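Local coordinates for putative aliphatic sulfonates-binding protein (Escherichia coli, PDB 2X26), which probably serves as the periplasmic solute-binding component of an ABC-type transport system that takes up aliphatic sulfonates, at residues A[83-91]-A[154-163]; A[213-224]-A[238-248]. All blocks are in the same frame, centred on the assembly; numbering follows the deposited sequence. Where two conformers were deposited one is given.

Contact 1 (A[83-91]-A[154-163]); sequences KPKAEVILV and DAWAIWDPYY
W156 O takes the N-H of L90 at 2.8 Å, the shortest direct bond between the two segments; it is nearly straight at the hydrogen (175°), although the donor is tilted out of the carbonyl plane. L90 returns the favour by accepting from W156 N, and V88 and I158 make the same exchange two residues away, V88 N reaching I158 O at 3.0 Å. The non-hydrogen-bonded pair I89-A157 lies between them and E87-W159 follows beyond V88-I158, in an antiparallel pair of strands. On the face carrying V88 and L90, Y163 leans back from the start of helix 162-169, its CG roughly anti to the backbone N (chi1 156°), which brings the ring under both valine methyls. V88 CG1 makes a CH-pi contact 3.9 Å from the Y163 ring centroid, and V88 CG2 lies 3.7 Å from Y163 CG. L90 divides its branches: CD2 meets Y163 CD1 at 4.0 Å, while CD1 goes to I158 CG2. K85 O comes to the ring edge, 3.3 Å from Y163 CE2, and water 3 joins it to Y163 OH. Trimming Y163 to an alanine would probably leave the V88 methyls without the ring they lie on and deprive water 3 of its phenol partner. On the other face, the E87 carboxylate runs alongside W159, with OE2 at the indole edge and bonded to S115 of helix 115-126. Just before strand 87-91, K83 NZ stands 4.9 Å from D160 OD2; water 1 bridges these two atoms, and water 2 connects NZ to D160 O. H244 also bonds D160 OD2, and S164 bonds OD1. The chemistry therefore splits in two: main-chain bonds and apolar branches join the strands, while at the K83 end charge meets charge through water, a linkage likely to adjust more easily.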
loop_
_atom_site.group_PDB
_atom_site.type_symbol
_atom_site.label_atom_id
_atom_site.label_comp_id
_atom_site.label_asym_id
_atom_site.label_seq_id
_atom_site.Cartn_x
_atom_site.Cartn_y
_atom_site.Cartn_z
ATOM N N LYS A 83 5.505 3.825 -6.610
ATOM C CA LYS A 83 4.882 4.861 -7.445
ATOM C C LYS A 83 5.605 6.159 -7.183
ATOM O O LYS A 83 5.052 7.048 -6.535
ATOM C CB LYS A 83 3.391 5.034 -7.065
ATOM C CG LYS A 83 2.515 3.781 -7.255
ATOM C CD LYS A 83 0.980 4.134 -7.183
ATOM C CE LYS A 83 0.565 5.178 -6.099
ATOM N NZ LYS A 83 -0.772 5.954 -6.315
ATOM N N PRO A 84 6.824 6.313 -7.731
ATOM C CA PRO A 84 7.589 7.542 -7.360
ATOM C C PRO A 84 6.962 8.851 -7.821
ATOM O O PRO A 84 7.123 9.860 -7.134
ATOM C CB PRO A 84 8.932 7.340 -8.035
ATOM C CG PRO A 84 8.703 6.348 -9.159
ATOM C CD PRO A 84 7.600 5.422 -8.607
ATOM N N LYS A 85 6.187 8.805 -8.900
ATOM C CA LYS A 85 5.524 9.991 -9.451
ATOM C C LYS A 85 4.248 10.388 -8.714
ATOM O O LYS A 85 3.686 11.433 -8.997
ATOM C CB LYS A 85 5.184 9.769 -10.923
ATOM C CG LYS A 85 6.470 9.646 -11.768
ATOM C CD LYS A 85 6.171 9.173 -13.195
ATOM C CE LYS A 85 7.228 9.766 -14.183
ATOM N NZ LYS A 85 7.347 9.066 -15.515
ATOM N N ALA A 86 3.839 9.551 -7.760
ATOM C CA ALA A 86 2.621 9.731 -6.995
ATOM C C ALA A 86 2.897 10.248 -5.566
ATOM O O ALA A 86 1.982 10.519 -4.803
ATOM C CB ALA A 86 1.929 8.362 -6.939
ATOM N N GLU A 87 4.163 10.359 -5.177
ATOM C CA GLU A 87 4.519 10.754 -3.800
ATOM C C GLU A 87 5.420 12.001 -3.932
ATOM O O GLU A 87 6.474 11.911 -4.488
ATOM C CB GLU A 87 5.247 9.560 -3.152
ATOM C CG GLU A 87 5.580 9.698 -1.666
ATOM C CD GLU A 87 4.441 9.142 -0.784
ATOM O OE1 GLU A 87 3.953 8.040 -1.110
ATOM O OE2 GLU A 87 4.066 9.808 0.199
ATOM N N VAL A 88 4.985 13.163 -3.435
ATOM C CA VAL A 88 5.631 14.456 -3.769
ATOM C C VAL A 88 5.839 15.444 -2.620
ATOM O O VAL A 88 5.184 15.351 -1.577
ATOM C CB VAL A 88 4.804 15.165 -4.865
ATOM C CG1 VAL A 88 4.690 14.272 -6.112
ATOM C CG2 VAL A 88 3.389 15.572 -4.306
ATOM N N ILE A 89 6.765 16.390 -2.821
ATOM C CA ILE A 89 6.807 17.629 -2.058
ATOM C C ILE A 89 6.342 18.759 -2.981
ATOM O O ILE A 89 6.921 18.952 -4.079
ATOM C CB ILE A 89 8.243 17.912 -1.559
ATOM C CG1 ILE A 89 8.741 16.766 -0.692
ATOM C CG2 ILE A 89 8.319 19.273 -0.801
ATOM C CD1 ILE A 89 10.254 16.917 -0.238
ATOM N N LEU A 90 5.287 19.454 -2.570
ATOM C CA LEU A 90 4.743 20.551 -3.341
ATOM C C LEU A 90 5.124 21.876 -2.770
ATOM O O LEU A 90 5.130 22.062 -1.552
ATOM C CB LEU A 90 3.223 20.509 -3.308
ATOM C CG LEU A 90 2.517 19.331 -3.964
ATOM C CD1 LEU A 90 1.043 19.420 -3.598
ATOM C CD2 LEU A 90 2.699 19.338 -5.521
ATOM N N VAL A 91 5.367 22.820 -3.664
ATOM C CA VAL A 91 5.526 24.226 -3.269
ATOM C C VAL A 91 4.664 25.020 -4.187
ATOM O O VAL A 91 4.174 24.468 -5.165
ATOM C CB VAL A 91 6.999 24.714 -3.376
ATOM C CG1 VAL A 91 7.867 23.917 -2.388
ATOM C CG2 VAL A 91 7.544 24.473 -4.816
ATOM N N ASP A 154 5.492 26.454 3.813
ATOM C CA ASP A 154 6.023 26.711 2.478
ATOM C C ASP A 154 5.993 25.536 1.542
ATOM O O ASP A 154 6.133 25.704 0.337
ATOM C CB ASP A 154 7.416 27.314 2.571
ATOM C CG ASP A 154 7.375 28.607 3.364
ATOM O OD1 ASP A 154 6.480 29.440 3.044
ATOM O OD2 ASP A 154 8.120 28.704 4.347
ATOM N N ALA A 155 5.836 24.342 2.097
ATOM C CA ALA A 155 5.838 23.134 1.300
ATOM C C ALA A 155 4.960 22.089 1.983
ATOM O O ALA A 155 4.793 22.137 3.209
ATOM C CB ALA A 155 7.266 22.590 1.134
ATOM N N TRP A 156 4.424 21.157 1.193
ATOM C CA TRP A 156 3.517 20.118 1.670
ATOM C C TRP A 156 3.973 18.794 1.048
ATOM O O TRP A 156 4.019 18.625 -0.188
ATOM C CB TRP A 156 2.060 20.435 1.294
ATOM C CG TRP A 156 1.019 19.432 1.747
ATOM C CD1 TRP A 156 1.099 18.592 2.802
ATOM C CD2 TRP A 156 -0.283 19.250 1.192
ATOM N NE1 TRP A 156 -0.058 17.851 2.920
ATOM C CE2 TRP A 156 -0.923 18.249 1.941
ATOM C CE3 TRP A 156 -0.954 19.809 0.094
ATOM C CZ2 TRP A 156 -2.204 17.791 1.647
ATOM C CZ3 TRP A 156 -2.247 19.358 -0.192
ATOM C CH2 TRP A 156 -2.845 18.365 0.578
ATOM N N ALA A 157 4.359 17.870 1.905
ATOM C CA ALA A 157 4.755 16.547 1.410
ATOM C C ALA A 157 3.537 15.661 1.564
ATOM O O ALA A 157 2.975 15.549 2.664
ATOM C CB ALA A 157 5.947 16.020 2.207
ATOM N N ILE A 158 3.078 15.100 0.445
ATOM C CA ILE A 158 1.786 14.399 0.384
ATOM C C ILE A 158 1.721 13.379 -0.745
ATOM O O ILE A 158 2.525 13.414 -1.687
ATOM C CB ILE A 158 0.611 15.470 0.244
ATOM C CG1 ILE A 158 -0.786 14.844 0.500
ATOM C CG2 ILE A 158 0.709 16.208 -1.073
ATOM C CD1 ILE A 158 -0.963 14.261 1.907
ATOM N N TRP A 159 0.785 12.425 -0.617
ATOM C CA TRP A 159 0.563 11.378 -1.596
ATOM C C TRP A 159 -0.678 11.640 -2.468
ATOM O O TRP A 159 -1.478 12.545 -2.198
ATOM C CB TRP A 159 0.432 10.024 -0.891
ATOM C CG TRP A 159 -0.616 9.985 0.188
ATOM C CD1 TRP A 159 -1.903 9.599 0.065
ATOM C CD2 TRP A 159 -0.425 10.334 1.586
ATOM N NE1 TRP A 159 -2.556 9.681 1.295
ATOM C CE2 TRP A 159 -1.656 10.114 2.244
ATOM C CE3 TRP A 159 0.689 10.756 2.342
ATOM C CZ2 TRP A 159 -1.833 10.340 3.638
ATOM C CZ3 TRP A 159 0.513 10.959 3.735
ATOM C CH2 TRP A 159 -0.729 10.781 4.348
ATOM N N ASP A 160 -0.801 10.870 -3.536
ATOM C CA ASP A 160 -2.005 10.908 -4.386
ATOM C C ASP A 160 -3.144 10.178 -3.660
ATOM O O ASP A 160 -2.925 9.118 -3.034
ATOM C CB ASP A 160 -1.675 10.189 -5.694
ATOM C CG ASP A 160 -1.705 11.081 -6.908
ATOM O OD1 ASP A 160 -2.306 12.190 -6.832
ATOM O OD2 ASP A 160 -1.205 10.585 -7.986
ATOM N N PRO A 161 -4.382 10.643 -3.827
ATOM C CA PRO A 161 -4.849 11.643 -4.821
ATOM C C PRO A 161 -4.865 13.111 -4.359
ATOM O O PRO A 161 -5.263 13.987 -5.135
ATOM C CB PRO A 161 -6.307 11.194 -5.053
ATOM C CG PRO A 161 -6.748 10.774 -3.635
ATOM C CD PRO A 161 -5.530 9.874 -3.281
ATOM N N TYR A 162 -4.423 13.394 -3.138
ATOM C CA TYR A 162 -4.348 14.777 -2.680
ATOM C C TYR A 162 -3.457 15.586 -3.617
ATOM O O TYR A 162 -3.737 16.749 -3.895
ATOM C CB TYR A 162 -3.723 14.857 -1.284
ATOM C CG TYR A 162 -4.543 14.179 -0.192
ATOM C CD1 TYR A 162 -4.119 12.985 0.365
ATOM C CD2 TYR A 162 -5.705 14.754 0.296
ATOM C CE1 TYR A 162 -4.845 12.351 1.362
ATOM C CE2 TYR A 162 -6.457 14.113 1.309
ATOM C CZ TYR A 162 -5.981 12.916 1.839
ATOM O OH TYR A 162 -6.666 12.290 2.863
ATOM N N TYR A 163 -2.360 14.953 -4.019
ATOM C CA TYR A 163 -1.392 15.565 -4.899
ATOM C C TYR A 163 -2.126 15.983 -6.181
ATOM O O TYR A 163 -2.084 17.172 -6.539
ATOM C CB TYR A 163 -0.238 14.592 -5.174
ATOM C CG TYR A 163 0.523 14.822 -6.460
ATOM C CD1 TYR A 163 0.755 16.127 -6.931
ATOM C CD2 TYR A 163 1.047 13.752 -7.189
ATOM C CE1 TYR A 163 1.451 16.356 -8.118
ATOM C CE2 TYR A 163 1.764 13.979 -8.370
ATOM C CZ TYR A 163 1.950 15.270 -8.830
ATOM O OH TYR A 163 2.665 15.456 -10.012
HETATM O O HOH W 1 -1.101 7.796 -8.345
HETATM O O HOH W 2 -0.260 7.747 -3.824
HETATM O O HOH W 3 4.060 13.382 -10.869
#

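Contact 2 (A[213-224]-A[238-248]); sequences DALTRSQREQSI and IASYLDHRPPT
Helices 220-224 and 238-243 cross steeply, at 117° between their N-to-C directions with the axes 10.6 Å apart at closest, while the end of helix 199-218 faces the extended chain at 245-248. Here the D213 carboxylate is gripped end-on by R245: NH2 reaches D213 OD2 at 2.6 Å and NH1 reaches D213 OD1 at 2.9 Å. Both bonds are close to straight, and the two flat groups lie 15° from a common plane. A bend in the arginine chain at chi3 (86°) turns the guanidinium edge to the acid. T248 approaches across the carboxylate, OG1 adding a weak bond to D213 OD2, and water 4 ties D213 OD1 to T248 N. T216 supports the site from one turn along: its OG1 donates to D213 O at 2.8 Å and accepts from water 5, which lies in the guanidinium plane and accepts a hydrogen bond from R245 NH1. Next to this polar group L242 fills the angle between the helices, CD2 against T216 CB and CD1 3.7 Å from I224 CG1. I224 and I238 pass antiparallel, I224 CG1 near I238 CG2, and I224 CD1 rests on A239. R220 stretches out over the rim, where NH1 and NH2 both make weak bonds to D243 OD1, the former at 3.1 Å, and NH2 makes a long, weak one to A239 O. Compared with the bridge to buried D213, this salt bridge is looser and nearer solvent. I14 of helix 14-21 touches both T216 and R245, and R245 NH2 also binds a glycerol, probably from the crystallisation liquor. This is the packing of successive helices in a two-lobed periplasmic binding protein of the type II class, with the glycerol consistent with a pocket beside the arginine.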
loop_
_atom_site.group_PDB
_atom_site.type_symbol
_atom_site.label_atom_id
_atom_site.label_comp_id
_atom_site.label_asym_id
_atom_site.label_seq_id
_atom_site.Cartn_x
_atom_site.Cartn_y
_atom_site.Cartn_z
ATOM N N ASP A 213 -6.107 -4.715 -11.657
ATOM C CA ASP A 213 -5.396 -3.438 -11.771
ATOM C C ASP A 213 -5.185 -3.107 -13.261
ATOM O O ASP A 213 -5.365 -1.951 -13.655
ATOM C CB ASP A 213 -4.053 -3.495 -11.018
ATOM C CG ASP A 213 -3.445 -2.117 -10.778
ATOM O OD1 ASP A 213 -3.248 -1.346 -11.752
ATOM O OD2 ASP A 213 -3.096 -1.814 -9.631
ATOM N N ALA A 214 -4.930 -4.122 -14.074
ATOM C CA ALA A 214 -4.689 -3.906 -15.522
ATOM C C ALA A 214 -5.912 -3.328 -16.274
ATOM O O ALA A 214 -5.774 -2.726 -17.373
ATOM C CB ALA A 214 -4.279 -5.153 -16.135
ATOM N N LEU A 215 -7.101 -3.534 -15.704
ATOM C CA LEU A 215 -8.312 -2.920 -16.262
ATOM C C LEU A 215 -8.198 -1.420 -16.283
ATOM O O LEU A 215 -8.858 -0.789 -17.107
ATOM C CB LEU A 215 -9.582 -3.357 -15.491
ATOM C CG LEU A 215 -9.835 -4.876 -15.511
ATOM C CD1 LEU A 215 -11.024 -5.210 -14.598
ATOM C CD2 LEU A 215 -10.065 -5.462 -16.927
ATOM N N THR A 216 -7.415 -0.819 -15.365
ATOM C CA THR A 216 -7.247 0.635 -15.391
ATOM C C THR A 216 -6.556 1.086 -16.678
ATOM O O THR A 216 -6.672 2.257 -17.052
ATOM C CB THR A 216 -6.464 1.224 -14.185
ATOM O OG1 THR A 216 -5.105 0.767 -14.221
ATOM C CG2 THR A 216 -7.138 0.858 -12.873
ATOM N N ARG A 217 -5.839 0.182 -17.359
ATOM C CA ARG A 217 -5.259 0.517 -18.669
ATOM C C ARG A 217 -6.141 0.037 -19.817
ATOM O O ARG A 217 -6.369 0.768 -20.799
ATOM C CB ARG A 217 -3.843 -0.046 -18.822
ATOM C CG ARG A 217 -3.181 0.315 -20.143
ATOM C CD ARG A 217 -1.814 -0.343 -20.285
ATOM N NE ARG A 217 -1.093 0.126 -21.471
ATOM C CZ ARG A 217 0.233 0.087 -21.584
ATOM N NH1 ARG A 217 0.964 -0.387 -20.581
ATOM N NH2 ARG A 217 0.834 0.525 -22.685
ATOM N N SER A 218 -6.655 -1.187 -19.726
ATOM C CA SER A 218 -7.403 -1.745 -20.883
ATOM C C SER A 218 -8.831 -1.215 -20.971
ATOM O O SER A 218 -9.398 -1.159 -22.051
ATOM C CB SER A 218 -7.400 -3.278 -20.860
ATOM O OG SER A 218 -8.050 -3.709 -19.659
ATOM N N GLN A 219 -9.369 -0.785 -19.833
ATOM C CA GLN A 219 -10.713 -0.217 -19.754
ATOM C C GLN A 219 -10.603 1.087 -18.951
ATOM O O GLN A 219 -11.244 1.275 -17.891
ATOM C CB GLN A 219 -11.726 -1.214 -19.120
ATOM C CG GLN A 219 -12.266 -2.297 -20.062
ATOM C CD GLN A 219 -12.900 -3.488 -19.322
ATOM O OE1 GLN A 219 -13.679 -3.319 -18.396
ATOM N NE2 GLN A 219 -12.550 -4.694 -19.738
ATOM N N ARG A 220 -9.789 2.013 -19.454
ATOM C CA ARG A 220 -9.516 3.257 -18.700
ATOM C C ARG A 220 -10.775 4.103 -18.466
ATOM O O ARG A 220 -10.990 4.601 -17.375
ATOM C CB ARG A 220 -8.432 4.081 -19.454
ATOM C CG ARG A 220 -7.959 5.305 -18.655
ATOM C CD ARG A 220 -6.910 6.026 -19.441
ATOM N NE ARG A 220 -6.742 7.412 -19.016
ATOM C CZ ARG A 220 -5.853 7.802 -18.118
ATOM N NH1 ARG A 220 -5.085 6.886 -17.488
ATOM N NH2 ARG A 220 -5.769 9.091 -17.829
ATOM N N GLU A 221 -11.615 4.285 -19.488
ATOM C CA GLU A 221 -12.816 5.086 -19.296
ATOM C C GLU A 221 -13.717 4.546 -18.173
ATOM O O GLU A 221 -14.168 5.311 -17.298
ATOM C CB GLU A 221 -13.621 5.152 -20.609
ATOM C CG GLU A 221 -14.875 5.993 -20.545
ATOM C CD GLU A 221 -15.745 5.900 -21.832
ATOM O OE1 GLU A 221 -15.611 4.947 -22.645
ATOM O OE2 GLU A 221 -16.626 6.763 -22.026
ATOM N N GLN A 222 -13.966 3.240 -18.221
ATOM C CA GLN A 222 -14.838 2.584 -17.245
ATOM C C GLN A 222 -14.194 2.652 -15.868
ATOM O O GLN A 222 -14.885 2.916 -14.863
ATOM C CB GLN A 222 -15.051 1.143 -17.643
ATOM C CG GLN A 222 -15.644 0.282 -16.562
ATOM C CD GLN A 222 -15.698 -1.184 -16.963
ATOM O OE1 GLN A 222 -14.675 -1.903 -16.945
ATOM N NE2 GLN A 222 -16.887 -1.634 -17.342
ATOM N N SER A 223 -12.878 2.443 -15.822
ATOM C CA SER A 223 -12.187 2.400 -14.521
ATOM C C SER A 223 -12.146 3.829 -13.888
ATOM O O SER A 223 -12.289 4.020 -12.668
ATOM C CB SER A 223 -10.780 1.831 -14.697
ATOM O OG SER A 223 -10.788 0.489 -15.163
ATOM N N ILE A 224 -12.027 4.853 -14.730
ATOM C CA ILE A 224 -12.022 6.218 -14.203
ATOM C C ILE A 224 -13.389 6.546 -13.598
ATOM O O ILE A 224 -13.470 7.136 -12.495
ATOM C CB ILE A 224 -11.621 7.255 -15.307
ATOM C CG1 ILE A 224 -10.104 7.189 -15.512
ATOM C CG2 ILE A 224 -12.162 8.675 -14.918
ATOM C CD1 ILE A 224 -9.644 8.000 -16.787
ATOM N N ILE A 238 -8.969 11.711 -11.036
ATOM C CA ILE A 238 -8.728 10.248 -11.190
ATOM C C ILE A 238 -7.825 10.003 -12.406
ATOM O O ILE A 238 -6.945 9.115 -12.346
ATOM C CB ILE A 238 -10.030 9.471 -11.366
ATOM C CG1 ILE A 238 -10.938 9.670 -10.138
ATOM C CG2 ILE A 238 -9.781 7.967 -11.595
ATOM C CD1 ILE A 238 -10.246 9.351 -8.828
ATOM N N ALA A 239 -8.065 10.732 -13.494
ATOM C CA ALA A 239 -7.227 10.579 -14.695
ATOM C C ALA A 239 -5.741 10.848 -14.364
ATOM O O ALA A 239 -4.863 10.068 -14.737
ATOM C CB ALA A 239 -7.691 11.514 -15.805
ATOM N N SER A 240 -5.483 11.983 -13.696
ATOM C CA SER A 240 -4.143 12.376 -13.226
ATOM C C SER A 240 -3.593 11.314 -12.281
ATOM O O SER A 240 -2.432 10.889 -12.407
ATOM C CB SER A 240 -4.248 13.712 -12.499
ATOM O OG SER A 240 -2.976 14.219 -12.098
ATOM N N TYR A 241 -4.422 10.877 -11.334
ATOM C CA TYR A 241 -4.030 9.837 -10.408
ATOM C C TYR A 241 -3.535 8.549 -11.103
ATOM O O TYR A 241 -2.450 8.011 -10.753
ATOM C CB TYR A 241 -5.235 9.493 -9.525
ATOM C CG TYR A 241 -5.016 8.386 -8.559
ATOM C CD1 TYR A 241 -4.487 8.631 -7.312
ATOM C CD2 TYR A 241 -5.333 7.076 -8.899
ATOM C CE1 TYR A 241 -4.263 7.564 -6.401
ATOM C CE2 TYR A 241 -5.140 6.028 -8.016
ATOM C CZ TYR A 241 -4.618 6.273 -6.784
ATOM O OH TYR A 241 -4.479 5.219 -5.922
ATOM N N LEU A 242 -4.280 8.069 -12.099
ATOM C CA LEU A 242 -3.859 6.856 -12.838
ATOM C C LEU A 242 -2.597 7.111 -13.655
ATOM O O LEU A 242 -1.715 6.225 -13.752
ATOM C CB LEU A 242 -5.008 6.381 -13.756
ATOM C CG LEU A 242 -6.239 5.821 -13.030
ATOM C CD1 LEU A 242 -7.165 5.371 -14.191
ATOM C CD2 LEU A 242 -5.899 4.598 -12.135
ATOM N N ASP A 243 -2.462 8.325 -14.202
ATOM C CA ASP A 243 -1.281 8.679 -14.978
ATOM C C ASP A 243 0.036 8.707 -14.127
ATOM O O ASP A 243 1.128 8.690 -14.695
ATOM C CB ASP A 243 -1.494 10.024 -15.654
ATOM C CG ASP A 243 -2.436 9.947 -16.825
ATOM O OD1 ASP A 243 -2.665 8.803 -17.310
ATOM O OD2 ASP A 243 -2.916 11.033 -17.283
ATOM N N HIS A 244 -0.062 8.783 -12.805
ATOM C CA HIS A 244 1.149 8.785 -11.970
ATOM C C HIS A 244 1.547 7.375 -11.535
ATOM O O HIS A 244 2.483 7.231 -10.748
ATOM C CB HIS A 244 0.969 9.667 -10.732
ATOM C CG HIS A 244 0.609 11.079 -11.059
ATOM N ND1 HIS A 244 -0.268 11.818 -10.294
ATOM C CD2 HIS A 244 0.997 11.881 -12.081
ATOM C CE1 HIS A 244 -0.397 13.022 -10.825
ATOM N NE2 HIS A 244 0.362 13.088 -11.912
ATOM N N ARG A 245 0.835 6.348 -12.017
ATOM C CA ARG A 245 1.119 4.958 -11.596
ATOM C C ARG A 245 1.831 4.193 -12.675
ATOM O O ARG A 245 1.536 4.385 -13.888
ATOM C CB ARG A 245 -0.186 4.214 -11.352
ATOM C CG ARG A 245 -0.983 4.825 -10.191
ATOM C CD ARG A 245 -2.322 4.135 -10.181
ATOM N NE ARG A 245 -2.261 2.892 -9.417
ATOM C CZ ARG A 245 -2.553 1.668 -9.860
ATOM N NH1 ARG A 245 -2.877 1.426 -11.143
ATOM N NH2 ARG A 245 -2.487 0.660 -8.965
ATOM N N PRO A 246 2.800 3.369 -12.280
ATOM C CA PRO A 246 3.420 2.507 -13.276
ATOM C C PRO A 246 2.502 1.307 -13.565
ATOM O O PRO A 246 1.538 1.079 -12.830
ATOM C CB PRO A 246 4.688 2.009 -12.533
ATOM C CG PRO A 246 4.262 1.904 -11.152
ATOM C CD PRO A 246 3.327 3.102 -10.921
ATOM N N PRO A 247 2.801 0.517 -14.617
ATOM C CA PRO A 247 2.027 -0.724 -14.749
ATOM C C PRO A 247 2.198 -1.577 -13.485
ATOM O O PRO A 247 3.319 -1.681 -12.954
ATOM C CB PRO A 247 2.693 -1.412 -15.967
ATOM C CG PRO A 247 3.215 -0.232 -16.801
ATOM C CD PRO A 247 3.767 0.696 -15.727
ATOM N N THR A 248 1.108 -2.124 -12.963
ATOM C CA THR A 248 1.181 -2.849 -11.717
ATOM C C THR A 248 1.504 -4.298 -11.980
ATOM O O THR A 248 1.043 -4.877 -12.977
ATOM C CB THR A 248 -0.163 -2.797 -11.033
ATOM O OG1 THR A 248 -0.335 -1.465 -10.563
ATOM C CG2 THR A 248 -0.245 -3.781 -9.814
HETATM O O HOH W 4 -1.708 -1.811 -13.903
HETATM O O HOH W 5 -3.090 2.712 -13.617
#

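How the contacts relate
Contact 1 is the more buried: it pairs two neighbouring strands within the mixed sheet that also holds strands 107-110, 135-138 and 172-177. Contact 2 is only partly buried and joins helices and a loop, without any strand. Main-chain bonds dominate the first; in the second, side-chain salt bridges and a few aliphatic groups do the joining. The two nevertheless meet directly, since D160 OD2 of contact 1 lies 2.8 Å from H244 ND1 of contact 2, a probable hydrogen bond, and the Y163 ring stacks with H244. K83 packs on R245, and a glycerol lies near the side chain of each.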